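Local coordinates for protein serine proteinase inhibitor A (Sagittaria sagittifolia, PDB 3E8L) that inhibits serine endopeptidases, probably blocking trypsin and chymotrypsin simultaneously through two reactive sites on a beta-trefoil scaffold, and kallikrein weakly, at residues A[50-55]-A[116-121]; A[68-73]-A[84-89]; A[139-144]-A[178-183]. The protein carries 2 engineered substitutions. All coordinates share one frame; numbering follows the deposited sequence. Where two conformers were deposited one is given.

Contact 1: A[50-55]-A[116-121]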
ATOM      1  N   ALA A  50       0.600  11.205  14.767  1.00 34.23           N
ATOM      2  CA  ALA A  50      -0.481  10.233  14.796  1.00 33.85           C
ATOM      3  C   ALA A  50       0.070   8.826  14.772  1.00 33.78           C
ATOM      4  O   ALA A  50       0.894   8.461  15.600  1.00 34.00           O
ATOM      5  CB  ALA A  50      -1.435  10.456  13.641  1.00 34.04           C
ATOM      6  N   CYS A  51      -0.394   8.038  13.819  1.00 33.12           N
ATOM      7  CA  CYS A  51       0.122   6.703  13.643  1.00 31.73           C
ATOM      8  C   CYS A  51       1.355   6.761  12.710  1.00 31.73           C
ATOM      9  O   CYS A  51       1.801   5.726  12.257  1.00 31.67           O
ATOM     10  CB  CYS A  51      -0.990   5.753  13.114  1.00 31.33           C
ATOM     11  SG  CYS A  51      -2.746   5.967  13.749  1.00 30.12           S
ATOM     12  N   LYS A  52       1.923   7.955  12.455  1.00 30.60           N
ATOM     13  CA  LYS A  52       2.995   8.065  11.455  1.00 29.59           C
ATOM     14  C   LYS A  52       4.415   8.323  11.995  1.00 29.17           C
ATOM     15  O   LYS A  52       4.614   9.083  12.941  1.00 29.19           O
ATOM     16  CB  LYS A  52       2.608   9.133  10.438  1.00 29.72           C
ATOM     17  CG  LYS A  52       3.504   9.234   9.220  1.00 29.99           C
ATOM     18  CD  LYS A  52       2.981  10.296   8.258  1.00 28.26           C
ATOM     19  CE  LYS A  52       1.693   9.859   7.602  1.00 27.62           C
ATOM     20  NZ  LYS A  52       1.345  10.797   6.512  1.00 28.74           N
ATOM     21  N   SER A  53       5.393   7.686  11.359  1.00 28.60           N
ATOM     22  CA  SER A  53       6.795   7.736  11.767  1.00 28.11           C
ATOM     23  C   SER A  53       7.689   8.031  10.574  1.00 27.90           C
ATOM     24  O   SER A  53       7.279   7.814   9.421  1.00 27.92           O
ATOM     25  CB  SER A  53       7.217   6.385  12.344  1.00 27.99           C
ATOM     26  OG  SER A  53       6.751   6.197  13.661  1.00 27.88           O
ATOM     27  N   TYR A  54       8.908   8.514  10.832  1.00 27.42           N
ATOM     28  CA  TYR A  54       9.915   8.585   9.767  1.00 27.02           C
ATOM     29  C   TYR A  54      10.672   7.272   9.759  1.00 27.47           C
ATOM     30  O   TYR A  54      11.044   6.778  10.834  1.00 27.25           O
ATOM     31  CB  TYR A  54      10.914   9.712   9.996  1.00 26.23           C
ATOM     32  CG  TYR A  54      10.337  11.104   9.958  1.00 23.83           C
ATOM     33  CD1 TYR A  54      10.172  11.763   8.759  1.00 22.26           C
ATOM     34  CD2 TYR A  54       9.986  11.767  11.130  1.00 21.52           C
ATOM     35  CE1 TYR A  54       9.668  13.044   8.710  1.00 21.84           C
ATOM     36  CE2 TYR A  54       9.470  13.057  11.100  1.00 21.87           C
ATOM     37  CZ  TYR A  54       9.313  13.696   9.872  1.00 21.62           C
ATOM     38  OH  TYR A  54       8.803  14.979   9.798  1.00 19.52           O
ATOM     39  N   VAL A  55      10.882   6.711   8.562  1.00 27.67           N
ATOM     40  CA  VAL A  55      11.855   5.640   8.367  1.00 28.22           C
ATOM     41  C   VAL A  55      13.269   6.235   8.425  1.00 28.53           C
ATOM     42  O   VAL A  55      13.649   7.082   7.607  1.00 28.44           O
ATOM     43  CB  VAL A  55      11.659   4.902   7.027  1.00 28.33           C
ATOM     44  CG1 VAL A  55      12.610   3.705   6.941  1.00 28.96           C
ATOM     45  CG2 VAL A  55      10.235   4.444   6.867  1.00 27.72           C
ATOM     46  N   PRO A 116      10.117  12.403   2.603  1.00 27.91           N
ATOM     47  CA  PRO A 116      10.601  11.260   3.382  1.00 27.39           C
ATOM     48  C   PRO A 116       9.856   9.987   3.036  1.00 27.22           C
ATOM     49  O   PRO A 116       8.771  10.049   2.462  1.00 27.39           O
ATOM     50  CB  PRO A 116      10.284  11.661   4.827  1.00 27.08           C
ATOM     51  CG  PRO A 116       9.215  12.675   4.723  1.00 27.53           C
ATOM     52  CD  PRO A 116       9.444  13.406   3.448  1.00 27.73           C
ATOM     53  N   ILE A 117      10.451   8.841   3.354  0.50 26.98           N
ATOM     54  CA  ILE A 117       9.704   7.601   3.405  0.50 26.68           C
ATOM     55  C   ILE A 117       9.144   7.574   4.821  0.50 26.99           C
ATOM     56  O   ILE A 117       9.885   7.794   5.791  0.50 27.10           O
ATOM     57  CB  ILE A 117      10.598   6.357   3.184  0.50 26.61           C
ATOM     58  CG1 ILE A 117      11.415   6.496   1.897  0.50 25.63           C
ATOM     59  CG2 ILE A 117       9.752   5.103   3.139  0.50 26.19           C
ATOM     60  CD1 ILE A 117      10.596   6.911   0.691  0.50 21.75           C
ATOM     61  N   THR A 118       7.838   7.356   4.940  1.00 26.65           N
ATOM     62  CA  THR A 118       7.204   7.283   6.248  1.00 26.92           C
ATOM     63  C   THR A 118       6.734   5.850   6.469  1.00 27.06           C
ATOM     64  O   THR A 118       6.832   5.018   5.556  1.00 27.99           O
ATOM     65  CB  THR A 118       6.045   8.319   6.414  1.00 26.46           C
ATOM     66  OG1 THR A 118       5.002   8.042   5.471  1.00 27.25           O
ATOM     67  CG2 THR A 118       6.555   9.727   6.200  1.00 25.43           C
ATOM     68  N   ALA A 119       6.253   5.553   7.671  1.00 26.29           N
ATOM     69  CA  ALA A 119       5.691   4.255   7.949  1.00 26.20           C
ATOM     70  C   ALA A 119       4.530   4.425   8.877  1.00 26.43           C
ATOM     71  O   ALA A 119       4.647   5.066   9.929  1.00 27.09           O
ATOM     72  CB  ALA A 119       6.730   3.351   8.591  1.00 26.73           C
ATOM     73  N   GLY A 120       3.406   3.834   8.508  1.00 25.93           N
ATOM     74  CA  GLY A 120       2.246   3.823   9.371  1.00 25.44           C
ATOM     75  C   GLY A 120       1.277   4.928   9.028  1.00 25.38           C
ATOM     76  O   GLY A 120       1.684   6.018   8.633  1.00 25.80           O
ATOM     77  N   ASP A 121      -0.007   4.640   9.179  1.00 25.18           N
ATOM     78  CA  ASP A 121      -1.070   5.639   9.018  1.00 25.55           C
ATOM     79  C   ASP A 121      -2.339   4.989   9.547  1.00 25.05           C
ATOM     80  O   ASP A 121      -2.357   3.784   9.824  1.00 25.45           O
ATOM     81  CB  ASP A 121      -1.238   6.021   7.536  1.00 25.18           C
ATOM     82  CG  ASP A 121      -1.696   7.463   7.329  1.00 26.14           C
ATOM     83  OD1 ASP A 121      -2.173   8.124   8.271  1.00 24.56           O
ATOM     84  OD2 ASP A 121      -1.589   7.936   6.179  1.00 28.13           O
TER
HETATM   85  O   HOH W   1       3.641  10.091   4.581  1.00 19.85           O
HETATM   86  O   HOH W   2       4.734   4.157  12.894  1.00 33.50           O
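Lys52 swings CG away from its own backbone N (chi1 -171°) and bends about the CG-CD bond (chi3 -70°), reaching from one strand of an antiparallel beta-trefoil pair over Thr118 and the Gly120 carbonyl of the other. Its CG lies 3.9 Å from Thr118 CB, the two side chains crossing obliquely. Its end then runs alongside Asp121, the opposite charges NZ and Asp121 OD2 staying 4.1 Å apart; Asp121 OD2 accepts a hydrogen bond from Asn127. A water hydrogen-bonded to both Lys52 NZ and Thr118 OG1 bridges the two side chains. Ser53 and Ala119 form a hydrogen-bonded pair, N to O in both directions, and Val55 N binds Ile117 O. On the buried side Val55 CG2, set beside its own backbone N, lies 4.1 Å from Ala119 CB; Trp101 covers both. The Tyr54 ring turns its edge to Pro116, CD1 being 3.9 Å from Pro116 CB, while its hydroxyl bonds to Glu107. Gly120, at phi 96°, has no room for a CB, which would run into the carbonyl of Cys51, whose SG is disulfide-bonded to Cys97. A second water donates to Ala119 O at 3.1 Å and is also hydrogen-bonded to Ser53 OG.

Contact 2: A[68-73]-A[84-89]. With SO4 (sulfate ion), chain I.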
ATOM      1  N   GLY A  68       7.895  -7.002   7.223  1.00 28.47           N
ATOM      2  CA  GLY A  68       7.241  -8.025   6.405  1.00 26.91           C
ATOM      3  C   GLY A  68       7.027  -7.477   5.008  1.00 26.11           C
ATOM      4  O   GLY A  68       6.763  -6.276   4.830  1.00 26.11           O
ATOM      5  N   PHE A  69       7.141  -8.352   4.018  1.00 25.13           N
ATOM      6  CA  PHE A  69       7.028  -7.962   2.617  1.00 24.47           C
ATOM      7  C   PHE A  69       5.824  -8.629   2.010  1.00 24.49           C
ATOM      8  O   PHE A  69       5.646  -9.842   2.119  1.00 24.83           O
ATOM      9  CB  PHE A  69       8.287  -8.346   1.845  1.00 24.47           C
ATOM     10  CG  PHE A  69       9.552  -7.836   2.472  1.00 24.34           C
ATOM     11  CD1 PHE A  69       9.784  -6.455   2.589  1.00 23.47           C
ATOM     12  CD2 PHE A  69      10.503  -8.729   2.971  1.00 23.12           C
ATOM     13  CE1 PHE A  69      10.948  -5.977   3.188  1.00 23.78           C
ATOM     14  CE2 PHE A  69      11.674  -8.259   3.564  1.00 22.95           C
ATOM     15  CZ  PHE A  69      11.891  -6.878   3.672  1.00 24.55           C
ATOM     16  N   SER A  70       4.966  -7.852   1.375  1.00 24.35           N
ATOM     17  CA  SER A  70       3.770  -8.467   0.840  1.00 23.96           C
ATOM     18  C   SER A  70       3.396  -7.957  -0.540  1.00 23.95           C
ATOM     19  O   SER A  70       3.920  -6.945  -0.999  1.00 24.94           O
ATOM     20  CB  SER A  70       2.631  -8.401   1.858  1.00 23.44           C
ATOM     21  OG  SER A  70       2.164  -7.097   1.995  1.00 23.74           O
ATOM     22  N   ALA A  71       2.514  -8.686  -1.209  1.00 24.14           N
ATOM     23  CA  ALA A  71       2.209  -8.459  -2.618  1.00 24.37           C
ATOM     24  C   ALA A  71       0.780  -8.892  -2.877  1.00 24.55           C
ATOM     25  O   ALA A  71       0.174  -9.523  -2.020  1.00 24.90           O
ATOM     26  CB  ALA A  71       3.168  -9.260  -3.488  1.00 23.98           C
ATOM     27  N   SER A  72       0.240  -8.583  -4.052  1.00 24.72           N
ATOM     28  CA  SER A  72      -1.116  -9.018  -4.373  1.00 25.01           C
ATOM     29  C   SER A  72      -1.223 -10.527  -4.486  1.00 25.70           C
ATOM     30  O   SER A  72      -0.251 -11.211  -4.837  1.00 25.93           O
ATOM     31  CB  SER A  72      -1.594  -8.392  -5.665  1.00 24.94           C
ATOM     32  OG  SER A  72      -2.043  -7.086  -5.408  1.00 25.01           O
ATOM     33  N   ALA A  73      -2.417 -11.052  -4.258  1.00 25.73           N
ATOM     34  CA  ALA A  73      -2.667 -12.473  -4.444  1.00 26.33           C
ATOM     35  C   ALA A  73      -2.047 -13.001  -5.747  1.00 26.65           C
ATOM     36  O   ALA A  73      -1.799 -12.250  -6.686  1.00 25.74           O
ATOM     37  CB  ALA A  73      -4.147 -12.766  -4.305  1.00 26.10           C
ATOM     38  N   ARG A  84       7.511  -5.173  -7.079  1.00 30.80           N
ATOM     39  CA  ARG A  84       7.035  -4.193  -6.114  1.00 31.15           C
ATOM     40  C   ARG A  84       6.286  -4.819  -4.949  1.00 30.59           C
ATOM     41  O   ARG A  84       5.442  -5.697  -5.128  1.00 30.44           O
ATOM     42  CB  ARG A  84       6.208  -3.108  -6.819  1.00 30.79           C
ATOM     43  CG  ARG A  84       7.096  -2.001  -7.325  1.00 32.35           C
ATOM     44  CD  ARG A  84       7.747  -2.308  -8.680  1.00 32.48           C
ATOM     45  NE  ARG A  84       6.740  -2.043  -9.679  1.00 34.75           N
ATOM     46  CZ  ARG A  84       6.836  -1.154 -10.645  1.00 35.24           C
ATOM     47  NH1 ARG A  84       7.946  -0.459 -10.826  1.00 35.13           N
ATOM     48  NH2 ARG A  84       5.799  -0.996 -11.443  1.00 36.46           N
ATOM     49  N   TYR A  85       6.624  -4.354  -3.757  1.00 30.67           N
ATOM     50  CA  TYR A  85       6.073  -4.901  -2.534  1.00 30.81           C
ATOM     51  C   TYR A  85       5.728  -3.846  -1.513  1.00 31.34           C
ATOM     52  O   TYR A  85       6.350  -2.777  -1.457  1.00 31.24           O
ATOM     53  CB  TYR A  85       7.050  -5.892  -1.934  1.00 30.39           C
ATOM     54  CG  TYR A  85       7.414  -6.948  -2.919  1.00 29.56           C
ATOM     55  CD1 TYR A  85       6.518  -7.971  -3.228  1.00 29.55           C
ATOM     56  CD2 TYR A  85       8.637  -6.913  -3.570  1.00 29.00           C
ATOM     57  CE1 TYR A  85       6.849  -8.949  -4.159  1.00 30.90           C
ATOM     58  CE2 TYR A  85       8.974  -7.873  -4.503  1.00 30.60           C
ATOM     59  CZ  TYR A  85       8.083  -8.885  -4.797  1.00 31.29           C
ATOM     60  OH  TYR A  85       8.441  -9.833  -5.721  1.00 31.66           O
ATOM     61  N   LYS A  86       4.717  -4.166  -0.710  1.00 31.71           N
ATOM     62  CA  LYS A  86       4.363  -3.401   0.476  1.00 31.60           C
ATOM     63  C   LYS A  86       5.354  -3.785   1.578  1.00 30.87           C
ATOM     64  O   LYS A  86       5.570  -4.977   1.827  1.00 31.16           O
ATOM     65  CB  LYS A  86       2.937  -3.772   0.862  1.00 31.83           C
ATOM     66  CG  LYS A  86       2.351  -3.115   2.108  1.00 33.99           C
ATOM     67  CD  LYS A  86       0.819  -3.282   2.019  1.00 38.79           C
ATOM     68  CE  LYS A  86       0.139  -3.350   3.371  1.00 42.03           C
ATOM     69  NZ  LYS A  86      -1.167  -4.065   3.272  1.00 43.05           N
ATOM     70  N   PHE A  87       5.975  -2.782   2.200  1.00 30.14           N
ATOM     71  CA  PHE A  87       6.893  -2.978   3.339  1.00 28.87           C
ATOM     72  C   PHE A  87       6.146  -2.636   4.624  1.00 28.00           C
ATOM     73  O   PHE A  87       5.529  -1.582   4.704  1.00 28.22           O
ATOM     74  CB  PHE A  87       8.105  -2.051   3.209  1.00 28.65           C
ATOM     75  CG  PHE A  87       9.148  -2.512   2.214  1.00 28.17           C
ATOM     76  CD1 PHE A  87       8.800  -3.266   1.086  1.00 26.60           C
ATOM     77  CD2 PHE A  87      10.491  -2.154   2.394  1.00 25.41           C
ATOM     78  CE1 PHE A  87       9.782  -3.669   0.169  1.00 25.83           C
ATOM     79  CE2 PHE A  87      11.459  -2.545   1.485  1.00 24.52           C
ATOM     80  CZ  PHE A  87      11.114  -3.303   0.380  1.00 24.30           C
ATOM     81  N   SER A  88       6.205  -3.505   5.630  1.00 26.92           N
ATOM     82  CA  SER A  88       5.471  -3.277   6.872  1.00 26.01           C
ATOM     83  C   SER A  88       6.311  -3.685   8.070  1.00 26.12           C
ATOM     84  O   SER A  88       6.781  -4.819   8.162  1.00 26.07           O
ATOM     85  CB  SER A  88       4.153  -4.046   6.870  1.00 26.23           C
ATOM     86  OG  SER A  88       3.237  -3.518   5.912  1.00 25.44           O
ATOM     87  N   PHE A  89       6.520  -2.751   8.977  1.00 25.51           N
ATOM     88  CA  PHE A  89       7.219  -3.053  10.190  1.00 26.02           C
ATOM     89  C   PHE A  89       6.404  -3.970  11.094  1.00 26.75           C
ATOM     90  O   PHE A  89       5.185  -3.846  11.196  1.00 26.18           O
ATOM     91  CB  PHE A  89       7.538  -1.769  10.952  1.00 26.14           C
ATOM     92  CG  PHE A  89       8.697  -0.987  10.389  1.00 25.29           C
ATOM     93  CD1 PHE A  89       9.948  -1.588  10.207  1.00 25.87           C
ATOM     94  CD2 PHE A  89       8.547   0.355  10.081  1.00 22.87           C
ATOM     95  CE1 PHE A  89      11.034  -0.848   9.695  1.00 26.52           C
ATOM     96  CE2 PHE A  89       9.612   1.104   9.581  1.00 24.55           C
ATOM     97  CZ  PHE A  89      10.859   0.513   9.392  1.00 25.31           C
TER
HETATM   98  S   SO4 I 183      -1.473  -5.713  -0.354  0.50 35.00           S
HETATM   99  O1  SO4 I 183      -2.289  -4.723   0.354  0.50 35.00           O
HETATM  100  O2  SO4 I 183      -1.329  -6.920   0.459  0.50 35.00           O
HETATM  101  O3  SO4 I 183      -2.077  -6.029  -1.650  0.50 35.00           O
HETATM  102  O4  SO4 I 183      -0.136  -5.176  -0.583  0.50 35.00           O
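Two adjacent antiparallel strands of the beta-trefoil meet here, and a T-shaped aromatic pair fills the face that carries Phe69 and Phe87. Phe69 presents its edge: CE1 stands 3.7 Å above the Phe87 ring plane, over its centre. The planes meet at 67°, and the ring centroids are 4.8 Å apart. Both rings have CG beside the backbone N, and the chi2 of Phe87 (30°) turns its face to receive that edge. An alanine in place of Phe87 would probably leave the Phe69 edge without the face it rests on and open a gap beside Trp101 and Phe131, whose rings also meet that of Phe87. The backbones are joined by four hydrogen bonds, two in the pair Gly68 with Ser88 and two in Ser70 with Lys86; Gly68 N to Ser88 O is the shortest. Further along, the Tyr85 ring takes Ser70 O at its edge and packs CD1 3.6 Å from Ala71 CB, while its hydroxyl bonds to the backbone N of Gln80.

The other face, carrying Ser70, Lys86 and Ser88, is more polar. Ser70 OG lies 3.6 Å from Lys86 CB, and the extended lysine chain carries NZ to a sulfate ion, probably from the crystallisation liquor, bonding O1 at 3.2 Å. Phe128 adds a cation-pi contact to the same lysine. Strand 67-70 is an outermost strand, within this chain, of a four-stranded antiparallel sheet, and strand 84-89 lies next to it, with strand 130-135 on its far side and strand 142-147 beyond.

Contact 3: A[139-144]-A[178-183]. Engineered in segment 178-183: Gln180 (natural residue Arg).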
ATOM      1  N   THR A 139      26.289  -8.926  -4.938  1.00 30.68           N
ATOM      2  CA  THR A 139      25.108  -9.725  -4.679  1.00 29.97           C
ATOM      3  C   THR A 139      24.701  -9.635  -3.197  1.00 29.07           C
ATOM      4  O   THR A 139      25.548  -9.507  -2.321  1.00 28.52           O
ATOM      5  CB  THR A 139      25.249 -11.191  -5.202  1.00 30.32           C
ATOM      6  OG1 THR A 139      25.427 -12.093  -4.099  1.00 31.56           O
ATOM      7  CG2 THR A 139      26.402 -11.337  -6.254  1.00 29.54           C
ATOM      8  N   GLY A 140      23.395  -9.649  -2.946  1.00 28.72           N
ATOM      9  CA  GLY A 140      22.832  -9.439  -1.605  1.00 28.03           C
ATOM     10  C   GLY A 140      22.856  -8.012  -1.075  1.00 27.86           C
ATOM     11  O   GLY A 140      22.608  -7.789   0.106  1.00 27.86           O
ATOM     12  N   VAL A 141      23.156  -7.046  -1.943  1.00 27.67           N
ATOM     13  CA  VAL A 141      23.217  -5.634  -1.578  1.00 27.38           C
ATOM     14  C   VAL A 141      22.362  -4.876  -2.588  1.00 27.90           C
ATOM     15  O   VAL A 141      22.555  -5.019  -3.807  1.00 28.01           O
ATOM     16  CB  VAL A 141      24.680  -5.080  -1.590  1.00 27.32           C
ATOM     17  CG1 VAL A 141      24.707  -3.641  -1.152  1.00 27.18           C
ATOM     18  CG2 VAL A 141      25.584  -5.875  -0.682  1.00 26.08           C
ATOM     19  N   TYR A 142      21.414  -4.077  -2.097  1.00 27.98           N
ATOM     20  CA  TYR A 142      20.402  -3.512  -2.977  1.00 28.32           C
ATOM     21  C   TYR A 142      20.148  -2.035  -2.787  1.00 29.01           C
ATOM     22  O   TYR A 142      20.433  -1.476  -1.741  1.00 29.28           O
ATOM     23  CB  TYR A 142      19.079  -4.282  -2.830  1.00 27.69           C
ATOM     24  CG  TYR A 142      19.245  -5.775  -3.007  1.00 27.29           C
ATOM     25  CD1 TYR A 142      19.233  -6.355  -4.280  1.00 24.26           C
ATOM     26  CD2 TYR A 142      19.435  -6.607  -1.896  1.00 25.96           C
ATOM     27  CE1 TYR A 142      19.394  -7.723  -4.448  1.00 23.96           C
ATOM     28  CE2 TYR A 142      19.608  -7.972  -2.049  1.00 25.72           C
ATOM     29  CZ  TYR A 142      19.586  -8.534  -3.333  1.00 25.75           C
ATOM     30  OH  TYR A 142      19.752  -9.902  -3.483  1.00 23.79           O
ATOM     31  N   LYS A 143      19.601  -1.422  -3.830  1.00 30.01           N
ATOM     32  CA  LYS A 143      19.066  -0.080  -3.760  1.00 30.82           C
ATOM     33  C   LYS A 143      17.553  -0.214  -3.688  1.00 30.76           C
ATOM     34  O   LYS A 143      16.980  -1.042  -4.404  1.00 30.99           O
ATOM     35  CB  LYS A 143      19.488   0.723  -5.004  1.00 31.35           C
ATOM     36  CG  LYS A 143      20.810   1.485  -4.817  1.00 33.80           C
ATOM     37  CD  LYS A 143      21.370   2.068  -6.110  1.00 37.28           C
ATOM     38  CE  LYS A 143      22.491   1.221  -6.672  1.00 39.86           C
ATOM     39  NZ  LYS A 143      23.618   2.048  -7.244  1.00 42.45           N
ATOM     40  N   LEU A 144      16.906   0.571  -2.825  1.00 30.04           N
ATOM     41  CA  LEU A 144      15.452   0.598  -2.810  1.00 29.47           C
ATOM     42  C   LEU A 144      14.913   1.659  -3.772  1.00 29.07           C
ATOM     43  O   LEU A 144      15.545   2.691  -3.992  1.00 29.07           O
ATOM     44  CB  LEU A 144      14.910   0.839  -1.398  1.00 29.32           C
ATOM     45  CG  LEU A 144      15.401  -0.115  -0.308  1.00 30.82           C
ATOM     46  CD1 LEU A 144      14.934   0.350   1.088  1.00 29.20           C
ATOM     47  CD2 LEU A 144      15.016  -1.584  -0.599  1.00 30.31           C
ATOM     48  N   THR A 178      22.471   1.868   0.243  1.00 20.00           N
ATOM     49  CA  THR A 178      22.319   0.493  -0.160  1.00 20.00           C
ATOM     50  C   THR A 178      22.043  -0.381   1.052  1.00 20.00           C
ATOM     51  O   THR A 178      22.400  -0.036   2.127  1.00 27.60           O
ATOM     52  CB  THR A 178      23.498  -0.008  -1.016  1.00 20.00           C
ATOM     53  OG1 THR A 178      24.642  -0.173  -0.230  1.00 20.00           O
ATOM     54  CG2 THR A 178      23.857   0.916  -2.012  1.00 20.00           C
ATOM     55  N   VAL A 179      21.315  -1.470   0.884  1.00 26.72           N
ATOM     56  CA  VAL A 179      20.897  -2.274   2.018  1.00 26.32           C
ATOM     57  C   VAL A 179      21.118  -3.759   1.837  1.00 26.61           C
ATOM     58  O   VAL A 179      21.337  -4.247   0.735  1.00 26.78           O
ATOM     59  CB  VAL A 179      19.415  -2.056   2.355  1.00 26.18           C
ATOM     60  CG1 VAL A 179      19.141  -0.600   2.641  1.00 25.95           C
ATOM     61  CG2 VAL A 179      18.539  -2.559   1.231  1.00 25.54           C
ATOM     62  N   GLN A 180      21.053  -4.468   2.953  1.00 26.39           N
ATOM     63  CA  GLN A 180      20.922  -5.910   2.966  1.00 26.44           C
ATOM     64  C   GLN A 180      19.674  -6.263   3.760  1.00 26.26           C
ATOM     65  O   GLN A 180      19.260  -5.530   4.651  1.00 25.60           O
ATOM     66  CB  GLN A 180      22.138  -6.580   3.608  1.00 26.38           C
ATOM     67  CG  GLN A 180      23.359  -6.679   2.715  1.00 27.73           C
ATOM     68  CD  GLN A 180      24.399  -7.646   3.250  1.00 28.53           C
ATOM     69  OE1 GLN A 180      24.640  -8.700   2.667  1.00 27.90           O
ATOM     70  NE2 GLN A 180      25.027  -7.282   4.356  1.00 27.56           N
ATOM     71  N   PHE A 181      19.078  -7.394   3.426  1.00 26.22           N
ATOM     72  CA  PHE A 181      17.990  -7.965   4.202  1.00 26.36           C
ATOM     73  C   PHE A 181      18.574  -9.046   5.090  1.00 27.33           C
ATOM     74  O   PHE A 181      19.376  -9.852   4.641  1.00 27.41           O
ATOM     75  CB  PHE A 181      16.900  -8.511   3.292  1.00 25.53           C
ATOM     76  CG  PHE A 181      16.299  -7.481   2.396  1.00 23.37           C
ATOM     77  CD1 PHE A 181      16.873  -7.191   1.166  1.00 20.35           C
ATOM     78  CD2 PHE A 181      15.149  -6.808   2.773  1.00 22.75           C
ATOM     79  CE1 PHE A 181      16.318  -6.252   0.331  1.00 20.80           C
ATOM     80  CE2 PHE A 181      14.570  -5.862   1.938  1.00 21.75           C
ATOM     81  CZ  PHE A 181      15.161  -5.575   0.716  1.00 21.29           C
ATOM     82  N   GLN A 182      18.190  -9.021   6.363  1.00 28.94           N
ATOM     83  CA  GLN A 182      18.768  -9.874   7.405  1.00 30.17           C
ATOM     84  C   GLN A 182      17.605 -10.566   8.087  1.00 30.53           C
ATOM     85  O   GLN A 182      16.642  -9.894   8.461  1.00 30.87           O
ATOM     86  CB  GLN A 182      19.463  -8.988   8.425  1.00 30.28           C
ATOM     87  CG  GLN A 182      20.390  -9.701   9.409  1.00 33.34           C
ATOM     88  CD  GLN A 182      21.840  -9.612   8.968  1.00 37.55           C
ATOM     89  OE1 GLN A 182      22.285  -8.564   8.466  1.00 39.08           O
ATOM     90  NE2 GLN A 182      22.584 -10.719   9.116  1.00 37.52           N
ATOM     91  N   LYS A 183      17.658 -11.883   8.262  1.00 30.98           N
ATOM     92  CA  LYS A 183      16.502 -12.534   8.873  1.00 32.01           C
ATOM     93  C   LYS A 183      16.324 -12.147  10.343  1.00 33.25           C
ATOM     94  O   LYS A 183      17.287 -11.755  11.003  1.00 32.98           O
ATOM     95  CB  LYS A 183      16.412 -14.053   8.639  1.00 31.49           C
ATOM     96  CG  LYS A 183      17.627 -14.784   8.123  1.00 30.58           C
ATOM     97  CD  LYS A 183      17.202 -16.222   7.769  1.00 29.80           C
ATOM     98  CE  LYS A 183      18.328 -17.096   7.228  1.00 27.14           C
ATOM     99  NZ  LYS A 183      18.873 -16.635   5.925  1.00 24.54           N
TER
HETATM  100  O   HOH W   3      20.382  -9.122   1.269  0.80 35.00           O
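The side chains of Tyr142 and Phe181 cross at about a right angle, Tyr142 CD2 coming in at the edge of the Phe181 ring, near its plane, 3.8 Å from CE1. Both residues place CG beside the backbone N and anti to the carbonyl carbon (chi1 -53° and -60°), torsions that bring Tyr142 CD2 to that edge. The Tyr142 hydroxyl is hydrogen-bonded to the backbone N of Val12. Leu144 reaches the same apolar cluster with CD2, which lies 4.1 Å from Val179 CG2, these two side chains again crossing at nearly a right angle, and 4.2 Å from Phe181 CZ. Ile32 of strand 30-34 packs against both Val179 and Phe181.

Around Val141 the approach is oblique. Its two branches diverge, CG1 lying 3.6 Å from Thr178 OG1 while CG2 turns to Gln180 CG. Gln180, an engineered residue in place of the natural arginine, has its OE1 3.4 Å from Gly140 O, two acceptors with no bond between them. Gly140 O is instead satisfied by a water that donates to it at 2.8 Å and accepts from Phe181 N, so that the water links the two segments beyond their direct pairing. The backbones themselves share a single bridge, Tyr142 with Val179, closed by a hydrogen bond in each direction, each donor in the plane of the carbonyl it meets. With the short strand axes at 100° to one another, this one antiparallel pair joins strand 142-147 to the carboxy-terminal strand 179-183, itself paired with strand 30-34, in a beta-trefoil of the Kunitz-type inhibitor family.

Contact 2 lies between the other two in the fold, its centre 16 Å from each of theirs. It touches contact 1 where Phe89 CE2 packs 3.8 Å from Ala119 CB, and contact 3 where Phe87 CE2 lies 4.2 Å from Leu144 CD2 and the rings of Phe69 and Phe181 meet with planes at about 85°. Contacts 1 and 3 fall on opposite sides of the chain's centre, 21 Å apart between centres, with nearest atoms about 7 Å apart. Along the chain, contact 2 is nested within the loop that contact 1 closes, and contact 3 follows both. Strands 84-89 and 142-147 belong to one sheet, connected through strand 130-135. The sulfate is held by Lys86 of contact 2.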